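Local coordinates for protein type II secretion ATPase XpsE (Xanthomonas campestris, PDB 2D28) that is the ATPase of a bacterial type II secretion system, represented here by its N-terminal domain, which carries an MshEN family region, at residues A[62-67]-A[111-116]. The protein carries 1 engineered substitution. Residues are numbered along the deposited sequence; the frame is centred on the assembly and turned at random.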
loop_
_atom_site.group_PDB
_atom_site.type_symbol
_atom_site.label_atom_id
_atom_site.label_comp_id
_atom_site.label_asym_id
_atom_site.label_seq_id
_atom_site.Cartn_x
_atom_site.Cartn_y
_atom_site.Cartn_z
ATOM N N LEU A 62 0.694 11.249 -2.515
ATOM C CA LEU A 62 -0.501 10.924 -3.288
ATOM C C LEU A 62 -1.755 11.618 -2.721
ATOM O O LEU A 62 -2.820 11.538 -3.322
ATOM C CB LEU A 62 -0.688 9.407 -3.403
ATOM C CG LEU A 62 0.301 8.646 -4.282
ATOM C CD1 LEU A 62 0.076 7.138 -4.046
ATOM C CD2 LEU A 62 0.176 8.997 -5.783
ATOM N N GLY A 63 -1.636 12.316 -1.589
ATOM C CA GLY A 63 -2.764 13.007 -0.998
ATOM C C GLY A 63 -3.828 12.090 -0.439
ATOM O O GLY A 63 -4.980 12.441 -0.373
ATOM N N LEU A 64 -3.430 10.881 -0.029
ATOM C CA LEU A 64 -4.383 9.881 0.382
ATOM C C LEU A 64 -4.405 9.837 1.897
ATOM O O LEU A 64 -3.377 10.078 2.559
ATOM C CB LEU A 64 -3.948 8.487 -0.127
ATOM C CG LEU A 64 -4.151 8.220 -1.631
ATOM C CD1 LEU A 64 -3.400 6.988 -2.021
ATOM C CD2 LEU A 64 -5.595 8.185 -2.068
ATOM N N PRO A 65 -5.538 9.429 2.434
ATOM C CA PRO A 65 -5.665 9.266 3.879
ATOM C C PRO A 65 -4.882 8.061 4.389
ATOM O O PRO A 65 -4.664 7.098 3.692
ATOM C CB PRO A 65 -7.163 9.054 4.074
ATOM C CG PRO A 65 -7.567 8.321 2.795
ATOM C CD PRO A 65 -6.781 9.045 1.741
ATOM N N LEU A 66 -4.513 8.146 5.648
ATOM C CA LEU A 66 -3.816 7.120 6.378
ATOM C C LEU A 66 -4.812 6.499 7.374
ATOM O O LEU A 66 -5.598 7.215 7.989
ATOM C CB LEU A 66 -2.631 7.697 7.151
ATOM C CG LEU A 66 -1.446 8.180 6.347
ATOM C CD1 LEU A 66 -0.638 9.223 7.087
ATOM C CD2 LEU A 66 -0.575 7.032 5.988
ATOM N N VAL A 67 -4.815 5.158 7.455
ATOM C CA VAL A 67 -5.732 4.419 8.311
ATOM C C VAL A 67 -4.885 3.443 9.119
ATOM O O VAL A 67 -3.898 2.874 8.636
ATOM C CB VAL A 67 -6.838 3.698 7.517
ATOM C CG1 VAL A 67 -7.483 2.535 8.324
ATOM C CG2 VAL A 67 -7.862 4.662 7.018
ATOM N N ALA A 111 -0.917 -0.985 1.023
ATOM C CA ALA A 111 0.473 -0.666 1.427
ATOM C C ALA A 111 1.250 0.163 0.430
ATOM O O ALA A 111 2.061 1.065 0.828
ATOM C CB ALA A 111 1.280 -1.936 1.840
ATOM N N ASP A 112 0.999 -0.139 -0.849
ATOM C CA ASP A 112 1.742 0.403 -1.965
ATOM C C ASP A 112 0.824 1.112 -2.958
ATOM O O ASP A 112 0.633 0.670 -4.076
ATOM C CB ASP A 112 2.565 -0.673 -2.646
ATOM C CG ASP A 112 3.558 -1.357 -1.714
ATOM O OD1 ASP A 112 4.177 -0.699 -0.820
ATOM O OD2 ASP A 112 3.797 -2.567 -1.831
ATOM N N PRO A 113 0.317 2.268 -2.582
ATOM C CA PRO A 113 -0.649 3.003 -3.436
ATOM C C PRO A 113 -0.119 3.641 -4.700
ATOM O O PRO A 113 -0.939 4.122 -5.485
ATOM C CB PRO A 113 -1.219 4.033 -2.477
ATOM C CG PRO A 113 -0.098 4.309 -1.558
ATOM C CD PRO A 113 0.543 2.968 -1.308
ATOM N N TYR A 114 1.186 3.623 -4.893
ATOM C CA TYR A 114 1.849 4.002 -6.128
ATOM C C TYR A 114 1.835 2.880 -7.197
ATOM O O TYR A 114 2.296 3.119 -8.297
ATOM C CB TYR A 114 3.308 4.359 -5.841
ATOM C CG TYR A 114 4.093 3.288 -5.183
ATOM C CD1 TYR A 114 4.714 2.293 -5.909
ATOM C CD2 TYR A 114 4.182 3.247 -3.772
ATOM C CE1 TYR A 114 5.441 1.290 -5.249
ATOM C CE2 TYR A 114 4.850 2.285 -3.126
ATOM C CZ TYR A 114 5.459 1.298 -3.841
ATOM O OH TYR A 114 6.091 0.313 -3.142
ATOM N N ASP A 115 1.349 1.673 -6.854
ATOM C CA ASP A 115 1.464 0.518 -7.740
ATOM C C ASP A 115 0.187 0.424 -8.590
ATOM O O ASP A 115 -0.804 -0.178 -8.188
ATOM C CB ASP A 115 1.719 -0.753 -6.908
ATOM C CG ASP A 115 2.000 -1.954 -7.765
ATOM O OD1 ASP A 115 1.652 -1.924 -8.984
ATOM O OD2 ASP A 115 2.504 -2.947 -7.227
ATOM N N ASP A 116 0.230 1.121 -9.714
ATOM C CA ASP A 116 -0.897 1.222 -10.586
ATOM C C ASP A 116 -1.289 -0.164 -11.186
ATOM O O ASP A 116 -2.447 -0.386 -11.459
ATOM C CB ASP A 116 -0.646 2.274 -11.679
ATOM C CG ASP A 116 0.510 1.962 -12.532
ATOM O OD1 ASP A 116 1.650 2.211 -12.068
ATOM O OD2 ASP A 116 0.375 1.472 -13.700
#
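Directly before P113, the proline against which L62 and L64 pack, OD1 of D112 is gripped by two outside groups: it accepts a hydrogen bond from NE2 of H54 and forms a salt bridge with NH1 of R137. These bonds tie the start of the turn to helices 51-62 and 137-147, and the positive charge of R137 would probably stabilise the carboxylate.

The type I beta turn is closed by D115 N to D112 O at 3.0 Å. Its two central residues, P113 and Y114, present the proline ring and the backbone after it to 62-67. The contact between the segments is small and apolar, 127 Å² in all, with no hydrogen bond. Two leucine methyls converge on one proline carbon: L62 CD1 and L64 CD1 each lie 3.7 Å from P113 CB and 4.0 Å from each other. L62 CD1 also rests on the P113 carbonyl, 3.5 Å from P113 O, and reaches Y114 N at 3.8 Å. In L62, CG is anti to the carbonyl carbon (chi1 -70°) and the branch is extended at chi2 170°, which carries CD1 down to the turn. The side chains of L64 and P113 pass alongside one another, pointing in opposite senses. G63, the first residue past helix 51-62, takes a positive phi and turns the chain.

The end of the Y114 side chain leads away, and the side chain touches C58 and, on helix 6-16, A6 and I10. D115 is the N-cap of helix 116-126, its OD1 accepting a hydrogen bond from A118 N. The contact thus joins the end of helix 51-62 to the link between strand 105-110 and helix 116-126, while P65 and V67 continue along strand 130-134 through backbone bonds to V134.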